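PDB 2PY6: methyltransferase FkbM from Methylobacillus flagellatus KT, which probably transfers methyl groups to an acceptor substrate, as a methyltransferase of the FkbM type. Local coordinates for residues G250-P260 and F280-A291; I167-A178 and L190-L198. All blocks are in the same frame, centred on the assembly; numbering follows the deposited sequence.

Contact 1: G250-P260 and F280-A291; sequences GKFERVWMIEP and FASRITVHGCGA. With EDO (1,2-ethanediol), chain D.
Thr285 OG1 is gripped three ways. Arg254 comes at it end-on with both terminal nitrogens, NH1 at 2.9 Å from OG1 and NH2 slightly farther, and the hydroxyl lies in the guanidinium plane. His287, two residues along from Thr285, also hydrogen-bonds to OG1 through NE2, at 2.8 Å. Arg254 gets there because its chain bends at chi2 (64°), which folds the guanidinium back over the neighbouring strand. NH1 then has a second acceptor, Arg283 O at 3.2 Å, and it sits well above that carbonyl's plane; Val255 N reaches the same oxygen from the opposite face. Trp256 lies alongside, with Arg254 CG over one face of its indole and His287 NE2 at the ring's edge, 3.6 Å from Trp256 CD1; Trp256 NE1 hydrogen-bonds to Asp333. The far nitrogen of the imidazole, His287 ND1, donates to a bound ethanediol.

Behind this polar row run the backbone bonds from Val255 to Glu259, the shortest being His287 N to Met257 O at 2.7 Å. On the opposite face of these two strands lie Val255, Met257, Ile284 and Val286, and Met257 SE is 4.1 Å from Ile284 CG2 under helix 262-274. Just ahead of the two strands, Phe252 and Phe280 meet with planes at 49°, Phe252 CZ being 3.4 Å from Phe280 CD1. With CG between its backbone N and carbonyl carbon (chi1 60°), Phe280 takes Phe252 CE2 over one face of its ring.

Strands 254-258 and 284-287 run parallel, their axes 4.7 Å apart at closest, and helix 262-274 connects them: this is a beta-alpha-beta crossover at one edge of a seven-stranded sheet whose order, 3-2-1-4-5-7-6, is that of the Rossmann-like class I methyltransferase fold.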
loop_
_atom_site.group_PDB
_atom_site.type_symbol
_atom_site.label_atom_id
_atom_site.label_comp_id
_atom_site.label_asym_id
_atom_site.label_seq_id
_atom_site.Cartn_x
_atom_site.Cartn_y
_atom_site.Cartn_z
ATOM N N GLY A 250 -22.485 20.507 -11.523
ATOM C CA GLY A 250 -23.596 20.388 -10.586
ATOM C C GLY A 250 -24.901 20.985 -11.047
ATOM O O GLY A 250 -25.673 21.425 -10.246
ATOM N N LYS A 251 -25.165 20.993 -12.349
ATOM C CA LYS A 251 -26.401 21.598 -12.876
ATOM C C LYS A 251 -27.117 20.723 -13.895
ATOM O O LYS A 251 -26.673 20.578 -15.040
ATOM C CB LYS A 251 -26.106 22.956 -13.514
ATOM C CG LYS A 251 -25.593 23.996 -12.564
ATOM C CD LYS A 251 -25.151 25.235 -13.327
ATOM N N PHE A 252 -28.219 20.131 -13.459
ATOM C CA PHE A 252 -29.079 19.315 -14.332
ATOM C C PHE A 252 -30.524 19.380 -13.843
ATOM O O PHE A 252 -30.786 19.872 -12.763
ATOM C CB PHE A 252 -28.573 17.864 -14.444
ATOM C CG PHE A 252 -28.380 17.188 -13.126
ATOM C CD1 PHE A 252 -29.435 16.499 -12.531
ATOM C CD2 PHE A 252 -27.157 17.257 -12.472
ATOM C CE1 PHE A 252 -29.279 15.889 -11.309
ATOM C CE2 PHE A 252 -26.986 16.648 -11.247
ATOM C CZ PHE A 252 -28.055 15.968 -10.663
ATOM N N GLU A 253 -31.453 18.889 -14.654
ATOM C CA GLU A 253 -32.856 18.877 -14.288
ATOM C C GLU A 253 -33.312 17.588 -13.628
ATOM O O GLU A 253 -34.095 17.616 -12.689
ATOM C CB GLU A 253 -33.744 19.167 -15.510
ATOM C CG GLU A 253 -33.830 20.657 -15.869
ATOM C CD GLU A 253 -34.405 21.486 -14.731
ATOM O OE1 GLU A 253 -35.466 21.101 -14.184
ATOM O OE2 GLU A 253 -33.788 22.516 -14.388
ATOM N N ARG A 254 -32.852 16.452 -14.123
ATOM C CA ARG A 254 -33.344 15.200 -13.598
ATOM C C ARG A 254 -32.418 14.050 -13.896
ATOM O O ARG A 254 -31.759 14.030 -14.935
ATOM C CB ARG A 254 -34.690 14.921 -14.259
ATOM C CG ARG A 254 -35.619 13.930 -13.597
ATOM C CD ARG A 254 -36.126 14.318 -12.229
ATOM N NE ARG A 254 -37.140 13.350 -11.790
ATOM C CZ ARG A 254 -36.896 12.107 -11.372
ATOM N NH1 ARG A 254 -35.646 11.628 -11.270
ATOM N NH2 ARG A 254 -37.908 11.333 -11.034
ATOM N N VAL A 255 -32.336 13.104 -12.961
ATOM C CA VAL A 255 -31.642 11.855 -13.227
ATOM C C VAL A 255 -32.485 10.684 -12.747
ATOM O O VAL A 255 -32.855 10.628 -11.597
ATOM C CB VAL A 255 -30.226 11.800 -12.609
ATOM C CG1 VAL A 255 -29.607 10.430 -12.846
ATOM C CG2 VAL A 255 -29.341 12.904 -13.209
ATOM N N TRP A 256 -32.786 9.759 -13.653
ATOM C CA TRP A 256 -33.447 8.505 -13.304
ATOM C C TRP A 256 -32.409 7.404 -13.389
ATOM O O TRP A 256 -31.959 7.047 -14.472
ATOM C CB TRP A 256 -34.537 8.158 -14.280
ATOM C CG TRP A 256 -35.629 9.136 -14.415
ATOM C CD1 TRP A 256 -36.773 9.201 -13.662
ATOM C CD2 TRP A 256 -35.737 10.154 -15.413
ATOM N NE1 TRP A 256 -37.571 10.201 -14.125
ATOM C CE2 TRP A 256 -36.976 10.796 -15.211
ATOM C CE3 TRP A 256 -34.916 10.566 -16.480
ATOM C CZ2 TRP A 256 -37.417 11.850 -16.020
ATOM C CZ3 TRP A 256 -35.351 11.595 -17.276
ATOM C CH2 TRP A 256 -36.580 12.254 -17.029
HETATM N N MSE A 257 -32.005 6.886 -12.238
HETATM C CA MSE A 257 -31.037 5.815 -12.169
HETATM C C MSE A 257 -31.742 4.448 -12.081
HETATM O O MSE A 257 -32.513 4.216 -11.145
HETATM C CB MSE A 257 -30.122 6.013 -10.953
HETATM C CG MSE A 257 -29.333 7.304 -10.948
HETATM SE SE MSE A 257 -28.049 7.409 -9.505
HETATM C CE MSE A 257 -26.838 6.687 -10.020
ATOM N N ILE A 258 -31.432 3.555 -13.030
ATOM C CA ILE A 258 -32.049 2.215 -13.140
ATOM C C ILE A 258 -31.000 1.144 -12.924
ATOM O O ILE A 258 -30.043 1.054 -13.691
ATOM C CB ILE A 258 -32.708 2.006 -14.536
ATOM C CG1 ILE A 258 -33.636 3.201 -14.876
ATOM C CG2 ILE A 258 -33.476 0.674 -14.602
ATOM C CD1 ILE A 258 -34.166 3.136 -16.272
ATOM N N GLU A 259 -31.169 0.333 -11.872
ATOM C CA GLU A 259 -30.221 -0.710 -11.570
ATOM C C GLU A 259 -30.909 -1.881 -10.840
ATOM O O GLU A 259 -31.485 -1.649 -9.789
ATOM C CB GLU A 259 -29.130 -0.095 -10.674
ATOM C CG GLU A 259 -28.174 -1.115 -10.062
ATOM C CD GLU A 259 -27.401 -1.876 -11.104
ATOM O OE1 GLU A 259 -26.897 -1.251 -12.097
ATOM O OE2 GLU A 259 -27.243 -3.099 -10.914
ATOM N N PRO A 260 -30.837 -3.133 -11.375
ATOM C CA PRO A 260 -31.521 -4.245 -10.686
ATOM C C PRO A 260 -30.760 -4.995 -9.582
ATOM O O PRO A 260 -31.407 -5.616 -8.749
ATOM C CB PRO A 260 -31.805 -5.224 -11.835
ATOM C CG PRO A 260 -30.664 -5.062 -12.744
ATOM C CD PRO A 260 -30.229 -3.606 -12.640
ATOM N N PHE A 280 -29.355 19.670 -6.009
ATOM C CA PHE A 280 -29.857 18.704 -7.016
ATOM C C PHE A 280 -30.224 17.305 -6.488
ATOM O O PHE A 280 -30.629 16.448 -7.262
ATOM C CB PHE A 280 -28.865 18.549 -8.191
ATOM C CG PHE A 280 -27.472 18.050 -7.793
ATOM C CD1 PHE A 280 -27.236 16.712 -7.483
ATOM C CD2 PHE A 280 -26.392 18.911 -7.793
ATOM C CE1 PHE A 280 -25.962 16.266 -7.158
ATOM C CE2 PHE A 280 -25.116 18.462 -7.460
ATOM C CZ PHE A 280 -24.904 17.144 -7.157
ATOM N N ALA A 281 -30.092 17.075 -5.187
ATOM C CA ALA A 281 -30.439 15.785 -4.564
ATOM C C ALA A 281 -31.867 15.315 -4.848
ATOM O O ALA A 281 -32.121 14.109 -5.019
ATOM C CB ALA A 281 -30.234 15.880 -3.065
ATOM N N SER A 282 -32.798 16.267 -4.892
ATOM C CA SER A 282 -34.221 15.976 -5.084
ATOM C C SER A 282 -34.553 15.612 -6.514
ATOM O O SER A 282 -35.625 15.094 -6.776
ATOM C CB SER A 282 -35.076 17.179 -4.657
ATOM O OG SER A 282 -34.730 18.375 -5.370
ATOM N N ARG A 283 -33.630 15.872 -7.430
ATOM C CA ARG A 283 -33.825 15.602 -8.849
ATOM C C ARG A 283 -33.375 14.206 -9.266
ATOM O O ARG A 283 -33.544 13.834 -10.417
ATOM C CB ARG A 283 -33.073 16.636 -9.679
ATOM C CG ARG A 283 -33.518 18.044 -9.437
ATOM C CD ARG A 283 -32.501 19.028 -9.962
ATOM N NE ARG A 283 -32.858 20.399 -9.608
ATOM C CZ ARG A 283 -32.060 21.462 -9.726
ATOM N NH1 ARG A 283 -30.805 21.359 -10.177
ATOM N NH2 ARG A 283 -32.526 22.653 -9.364
ATOM N N ILE A 284 -32.838 13.436 -8.325
ATOM C CA ILE A 284 -32.326 12.118 -8.612
ATOM C C ILE A 284 -33.207 11.076 -7.983
ATOM O O ILE A 284 -33.487 11.170 -6.796
ATOM C CB ILE A 284 -30.886 11.899 -7.974
ATOM C CG1 ILE A 284 -29.856 12.890 -8.519
ATOM C CG2 ILE A 284 -30.385 10.522 -8.249
ATOM C CD1 ILE A 284 -28.736 13.198 -7.519
ATOM N N THR A 285 -33.626 10.077 -8.763
ATOM C CA THR A 285 -34.333 8.912 -8.212
ATOM C C THR A 285 -33.667 7.611 -8.645
ATOM O O THR A 285 -33.060 7.505 -9.721
ATOM C CB THR A 285 -35.811 8.841 -8.596
ATOM O OG1 THR A 285 -35.928 8.978 -10.009
ATOM C CG2 THR A 285 -36.621 9.923 -7.875
ATOM N N VAL A 286 -33.799 6.614 -7.795
ATOM C CA VAL A 286 -33.257 5.283 -8.041
ATOM C C VAL A 286 -34.416 4.301 -8.237
ATOM O O VAL A 286 -35.388 4.316 -7.488
ATOM C CB VAL A 286 -32.369 4.826 -6.883
ATOM C CG1 VAL A 286 -31.812 3.388 -7.169
ATOM C CG2 VAL A 286 -31.234 5.857 -6.637
ATOM N N HIS A 287 -34.305 3.476 -9.281
ATOM C CA HIS A 287 -35.339 2.518 -9.643
ATOM C C HIS A 287 -34.700 1.166 -9.660
ATOM O O HIS A 287 -33.927 0.894 -10.559
ATOM C CB HIS A 287 -35.924 2.894 -11.010
ATOM C CG HIS A 287 -36.338 4.335 -11.073
ATOM N ND1 HIS A 287 -37.613 4.751 -10.793
ATOM C CD2 HIS A 287 -35.623 5.460 -11.320
ATOM C CE1 HIS A 287 -37.672 6.066 -10.878
ATOM N NE2 HIS A 287 -36.480 6.522 -11.207
ATOM N N GLY A 288 -35.011 0.365 -8.640
ATOM C CA GLY A 288 -34.469 -0.988 -8.430
ATOM C C GLY A 288 -35.134 -2.039 -9.298
ATOM O O GLY A 288 -35.851 -2.889 -8.828
ATOM N N CYS A 289 -34.875 -1.953 -10.589
ATOM C CA CYS A 289 -35.413 -2.854 -11.585
ATOM C C CYS A 289 -34.420 -2.864 -12.715
ATOM O O CYS A 289 -33.477 -2.043 -12.772
ATOM C CB CYS A 289 -36.782 -2.363 -12.132
ATOM S SG CYS A 289 -36.763 -0.767 -12.987
ATOM N N GLY A 290 -34.664 -3.795 -13.622
ATOM C CA GLY A 290 -33.934 -3.881 -14.856
ATOM C C GLY A 290 -34.742 -3.217 -15.957
ATOM O O GLY A 290 -35.960 -3.085 -15.862
ATOM N N ALA A 291 -34.050 -2.746 -16.979
ATOM C CA ALA A 291 -34.672 -2.116 -18.129
ATOM C C ALA A 291 -34.892 -3.210 -19.185
ATOM O O ALA A 291 -33.952 -3.918 -19.556
ATOM C CB ALA A 291 -33.775 -1.012 -18.690
HETATM C C1 EDO D . -38.732 0.414 -10.058
HETATM O O1 EDO D . -39.360 -0.853 -9.863
HETATM C C2 EDO D . -39.586 1.443 -9.317
HETATM O O2 EDO D . -39.141 2.785 -9.537
HETATM O O HOH W 1 -27.787 22.483 -9.220
#

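Contact 2: I167-A178 and L190-L198; sequences IVRNIPAFQTLA and LYAVLNFHL. With EDO (1,2-ethanediol), chain C; EDO (1,2-ethanediol), chain F.
Helix 171-178 runs nearly antiparallel to helix 190-198, at 156° and with the axes still 11.2 Å apart at closest, so leucine and aromatic side chains from both helices span most of the gap, with Ala178 coming close at one end, while the C-terminal turn of helix 164-169 meets the C-terminal half of 190-198.

In the middle, Leu194 reaches across to Phe174 and lays CD2 over one face of the ring, 3.8 Å from its centroid and 16° off the normal, a CH-pi contact. The other methyl, Leu194 CD1, touches the ring's root, 3.7 Å from Phe174 CG. With an alanine in place of Phe174 the ring face under Leu194 CD2 is gone, and a gap would probably open between the helices there. One turn back, Leu190 has CG opposite its own backbone N (chi1 177°), which sends CD2 in against the helix backbone, 3.7 Å from Phe174 O; its CD1 meets Leu177 CD2. The phenol end of Tyr191 comes up against Ala178 CB, which lies 3.6 Å from Tyr191 CZ. At the other end, Leu198 CD2 touches both Val168 CG2 (3.7 Å) and Ile167 CG2 (3.9 Å).

His197 turns its polar edge to an ethanediol and stacks on Trp163. The two segments are therefore held to each other by methyls and one ring face, with no polar bond between them, an apolar helix-helix interface that relies on shape and burial.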
loop_
_atom_site.group_PDB
_atom_site.type_symbol
_atom_site.label_atom_id
_atom_site.label_comp_id
_atom_site.label_asym_id
_atom_site.label_seq_id
_atom_site.Cartn_x
_atom_site.Cartn_y
_atom_site.Cartn_z
ATOM N N ILE A 167 -17.946 -12.084 -37.235
ATOM C CA ILE A 167 -17.583 -10.898 -38.038
ATOM C C ILE A 167 -17.453 -11.241 -39.508
ATOM O O ILE A 167 -17.929 -10.480 -40.357
ATOM C CB ILE A 167 -16.302 -10.194 -37.519
ATOM C CG1 ILE A 167 -16.586 -9.628 -36.118
ATOM C CG2 ILE A 167 -15.922 -9.055 -38.450
ATOM C CD1 ILE A 167 -15.379 -9.319 -35.349
ATOM N N VAL A 168 -16.859 -12.397 -39.795
ATOM C CA VAL A 168 -16.665 -12.860 -41.167
ATOM C C VAL A 168 -18.006 -13.087 -41.880
ATOM O O VAL A 168 -18.075 -12.944 -43.091
ATOM C CB VAL A 168 -15.779 -14.143 -41.204
ATOM C CG1 VAL A 168 -15.730 -14.787 -42.599
ATOM C CG2 VAL A 168 -14.362 -13.864 -40.701
ATOM N N ARG A 169 -19.057 -13.437 -41.134
ATOM C CA ARG A 169 -20.406 -13.654 -41.695
ATOM C C ARG A 169 -21.180 -12.385 -41.994
ATOM O O ARG A 169 -22.179 -12.446 -42.709
ATOM C CB ARG A 169 -21.295 -14.502 -40.760
ATOM C CG ARG A 169 -21.235 -16.009 -41.013
ATOM C CD ARG A 169 -22.295 -16.821 -40.168
ATOM N NE ARG A 169 -21.983 -16.819 -38.745
ATOM C CZ ARG A 169 -20.975 -17.512 -38.189
ATOM N NH1 ARG A 169 -20.147 -18.262 -38.936
ATOM N NH2 ARG A 169 -20.776 -17.439 -36.876
ATOM N N ASN A 170 -20.718 -11.251 -41.456
ATOM C CA ASN A 170 -21.406 -9.986 -41.565
ATOM C C ASN A 170 -20.588 -8.844 -42.164
ATOM O O ASN A 170 -20.837 -7.669 -41.854
ATOM C CB ASN A 170 -21.877 -9.618 -40.170
ATOM C CG ASN A 170 -22.942 -10.565 -39.646
ATOM O OD1 ASN A 170 -22.698 -11.332 -38.717
ATOM N ND2 ASN A 170 -24.114 -10.525 -40.249
ATOM N N ILE A 171 -19.656 -9.170 -43.061
ATOM C CA ILE A 171 -18.797 -8.150 -43.674
ATOM C C ILE A 171 -19.571 -6.982 -44.335
ATOM O O ILE A 171 -19.335 -5.844 -43.967
ATOM C CB ILE A 171 -17.697 -8.742 -44.641
ATOM C CG1 ILE A 171 -16.713 -9.677 -43.908
ATOM C CG2 ILE A 171 -16.972 -7.655 -45.350
ATOM C CD1 ILE A 171 -16.019 -9.138 -42.636
ATOM N N PRO A 172 -20.449 -7.242 -45.313
ATOM C CA PRO A 172 -21.137 -6.075 -45.890
ATOM C C PRO A 172 -21.903 -5.212 -44.913
ATOM O O PRO A 172 -21.875 -3.974 -45.045
ATOM C CB PRO A 172 -22.068 -6.702 -46.954
ATOM C CG PRO A 172 -21.344 -7.965 -47.358
ATOM C CD PRO A 172 -20.820 -8.487 -46.031
ATOM N N ALA A 173 -22.560 -5.818 -43.929
ATOM C CA ALA A 173 -23.294 -5.039 -42.933
ATOM C C ALA A 173 -22.337 -4.133 -42.120
ATOM O O ALA A 173 -22.665 -2.986 -41.789
ATOM C CB ALA A 173 -24.055 -5.952 -42.015
ATOM N N PHE A 174 -21.156 -4.648 -41.783
ATOM C CA PHE A 174 -20.157 -3.789 -41.138
ATOM C C PHE A 174 -19.638 -2.668 -42.055
ATOM O O PHE A 174 -19.379 -1.570 -41.587
ATOM C CB PHE A 174 -19.004 -4.596 -40.552
ATOM C CG PHE A 174 -19.355 -5.316 -39.275
ATOM C CD1 PHE A 174 -19.719 -4.598 -38.159
ATOM C CD2 PHE A 174 -19.240 -6.688 -39.179
ATOM C CE1 PHE A 174 -20.024 -5.244 -36.985
ATOM C CE2 PHE A 174 -19.538 -7.330 -38.024
ATOM C CZ PHE A 174 -19.943 -6.602 -36.922
ATOM N N GLN A 175 -19.469 -2.940 -43.345
ATOM C CA GLN A 175 -19.062 -1.903 -44.293
ATOM C C GLN A 175 -20.141 -0.825 -44.406
ATOM O O GLN A 175 -19.832 0.363 -44.537
ATOM C CB GLN A 175 -18.774 -2.516 -45.663
ATOM C CG GLN A 175 -17.610 -3.477 -45.637
ATOM C CD GLN A 175 -17.282 -4.012 -47.006
ATOM O OE1 GLN A 175 -18.086 -4.721 -47.633
ATOM N NE2 GLN A 175 -16.083 -3.691 -47.482
ATOM N N THR A 176 -21.401 -1.260 -44.372
ATOM C CA THR A 176 -22.549 -0.353 -44.360
ATOM C C THR A 176 -22.569 0.502 -43.077
ATOM O O THR A 176 -22.821 1.690 -43.155
ATOM C CB THR A 176 -23.892 -1.098 -44.576
ATOM O OG1 THR A 176 -23.880 -1.726 -45.855
ATOM C CG2 THR A 176 -25.059 -0.148 -44.517
ATOM N N LEU A 177 -22.308 -0.091 -41.913
ATOM C CA LEU A 177 -22.173 0.702 -40.689
ATOM C C LEU A 177 -21.048 1.751 -40.832
ATOM O O LEU A 177 -21.240 2.909 -40.495
ATOM C CB LEU A 177 -21.908 -0.193 -39.486
ATOM C CG LEU A 177 -21.772 0.450 -38.108
ATOM C CD1 LEU A 177 -22.969 1.331 -37.796
ATOM C CD2 LEU A 177 -21.616 -0.624 -37.032
ATOM N N ALA A 178 -19.878 1.340 -41.326
ATOM C CA ALA A 178 -18.749 2.261 -41.512
ATOM C C ALA A 178 -19.145 3.527 -42.306
ATOM O O ALA A 178 -18.763 4.658 -41.955
ATOM C CB ALA A 178 -17.622 1.537 -42.220
ATOM N N LEU A 190 -14.241 1.757 -35.487
ATOM C CA LEU A 190 -14.988 0.566 -35.884
ATOM C C LEU A 190 -14.063 -0.500 -36.426
ATOM O O LEU A 190 -14.083 -1.638 -35.982
ATOM C CB LEU A 190 -16.054 0.870 -36.945
ATOM C CG LEU A 190 -16.832 -0.355 -37.476
ATOM C CD1 LEU A 190 -17.634 -1.008 -36.322
ATOM C CD2 LEU A 190 -17.738 -0.044 -38.644
ATOM N N TYR A 191 -13.266 -0.128 -37.436
ATOM C CA TYR A 191 -12.356 -1.072 -38.060
ATOM C C TYR A 191 -11.303 -1.639 -37.112
ATOM O O TYR A 191 -10.991 -2.823 -37.190
ATOM C CB TYR A 191 -11.730 -0.502 -39.316
ATOM C CG TYR A 191 -12.702 -0.381 -40.491
ATOM C CD1 TYR A 191 -13.402 -1.480 -40.967
ATOM C CD2 TYR A 191 -12.866 0.819 -41.153
ATOM C CE1 TYR A 191 -14.273 -1.372 -42.037
ATOM C CE2 TYR A 191 -13.730 0.938 -42.217
ATOM C CZ TYR A 191 -14.423 -0.152 -42.669
ATOM O OH TYR A 191 -15.283 -0.028 -43.752
ATOM N N ALA A 192 -10.839 -0.830 -36.157
ATOM C CA ALA A 192 -9.866 -1.274 -35.143
ATOM C C ALA A 192 -10.484 -2.373 -34.241
ATOM O O ALA A 192 -9.875 -3.409 -33.975
ATOM C CB ALA A 192 -9.373 -0.066 -34.325
ATOM N N VAL A 193 -11.729 -2.176 -33.817
ATOM C CA VAL A 193 -12.403 -3.192 -32.983
ATOM C C VAL A 193 -12.636 -4.518 -33.725
ATOM O O VAL A 193 -12.441 -5.589 -33.178
ATOM C CB VAL A 193 -13.739 -2.642 -32.462
ATOM C CG1 VAL A 193 -14.607 -3.763 -31.786
ATOM C CG2 VAL A 193 -13.471 -1.472 -31.519
ATOM N N LEU A 194 -13.095 -4.424 -34.965
ATOM C CA LEU A 194 -13.331 -5.591 -35.792
ATOM C C LEU A 194 -12.008 -6.272 -36.122
ATOM O O LEU A 194 -11.947 -7.490 -36.160
ATOM C CB LEU A 194 -14.067 -5.202 -37.058
ATOM C CG LEU A 194 -15.416 -4.491 -36.900
ATOM C CD1 LEU A 194 -15.951 -4.149 -38.287
ATOM C CD2 LEU A 194 -16.470 -5.285 -36.101
ATOM N N ASN A 195 -10.955 -5.503 -36.355
ATOM C CA ASN A 195 -9.641 -6.093 -36.586
ATOM C C ASN A 195 -9.135 -6.812 -35.338
ATOM O O ASN A 195 -8.575 -7.890 -35.465
ATOM C CB ASN A 195 -8.637 -5.080 -37.110
ATOM C CG ASN A 195 -8.938 -4.662 -38.538
ATOM O OD1 ASN A 195 -9.702 -5.315 -39.210
ATOM N ND2 ASN A 195 -8.383 -3.552 -38.973
ATOM N N PHE A 196 -9.347 -6.260 -34.138
ATOM C CA PHE A 196 -8.968 -7.011 -32.931
ATOM C C PHE A 196 -9.593 -8.437 -32.871
ATOM O O PHE A 196 -8.898 -9.429 -32.637
ATOM C CB PHE A 196 -9.343 -6.254 -31.675
ATOM C CG PHE A 196 -9.346 -7.125 -30.443
ATOM C CD1 PHE A 196 -8.168 -7.587 -29.920
ATOM C CD2 PHE A 196 -10.548 -7.507 -29.847
ATOM C CE1 PHE A 196 -8.183 -8.386 -28.787
ATOM C CE2 PHE A 196 -10.568 -8.307 -28.728
ATOM C CZ PHE A 196 -9.388 -8.730 -28.188
ATOM N N HIS A 197 -10.904 -8.511 -33.073
ATOM C CA HIS A 197 -11.636 -9.769 -33.095
ATOM C C HIS A 197 -11.186 -10.689 -34.239
ATOM O O HIS A 197 -11.079 -11.882 -34.052
ATOM C CB HIS A 197 -13.164 -9.541 -33.159
ATOM C CG HIS A 197 -13.731 -8.828 -31.962
ATOM N ND1 HIS A 197 -13.757 -9.383 -30.701
ATOM C CD2 HIS A 197 -14.281 -7.594 -31.839
ATOM C CE1 HIS A 197 -14.269 -8.511 -29.848
ATOM N NE2 HIS A 197 -14.598 -7.418 -30.516
ATOM N N LEU A 198 -10.909 -10.147 -35.424
ATOM C CA LEU A 198 -10.464 -10.998 -36.529
ATOM C C LEU A 198 -9.046 -11.566 -36.326
ATOM O O LEU A 198 -8.774 -12.679 -36.718
ATOM C CB LEU A 198 -10.527 -10.251 -37.863
ATOM C CG LEU A 198 -11.910 -9.901 -38.400
ATOM C CD1 LEU A 198 -11.804 -8.943 -39.556
ATOM C CD2 LEU A 198 -12.662 -11.138 -38.794
HETATM C C1 EDO C . -11.133 -12.971 -31.094
HETATM O O1 EDO C . -9.801 -12.568 -31.254
HETATM C C2 EDO C . -11.789 -12.221 -29.938
HETATM O O2 EDO C . -13.095 -11.765 -30.327
HETATM C C1 EDO F . -18.050 -20.406 -42.828
HETATM O O1 EDO F . -17.644 -21.769 -42.728
HETATM C C2 EDO F . -19.518 -20.080 -42.530
HETATM O O2 EDO F . -19.585 -19.376 -41.297
#

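From the N terminus, the chain begins with helix 19-32, passes through the mixed sheet that contains strand 54-58, and then reaches helices 164-169, 171-180 and 184-199. Contact 2 closes first, where helix 184-199 turns back on 164-169 and 171-180 after only eleven intervening residues. Helices 19-32 and 375-386 pack around it, so it joins parts of the chain from near both ends. Contact 1 opens later and closes across helix 262-274, at an edge of the methyltransferase sheet. The two are in series, neither nested nor crossed, with centres about 35 Å apart and nearest atoms about 22 Å apart. Contact 2 ties helices together, contact 1 an outermost strand to its neighbour.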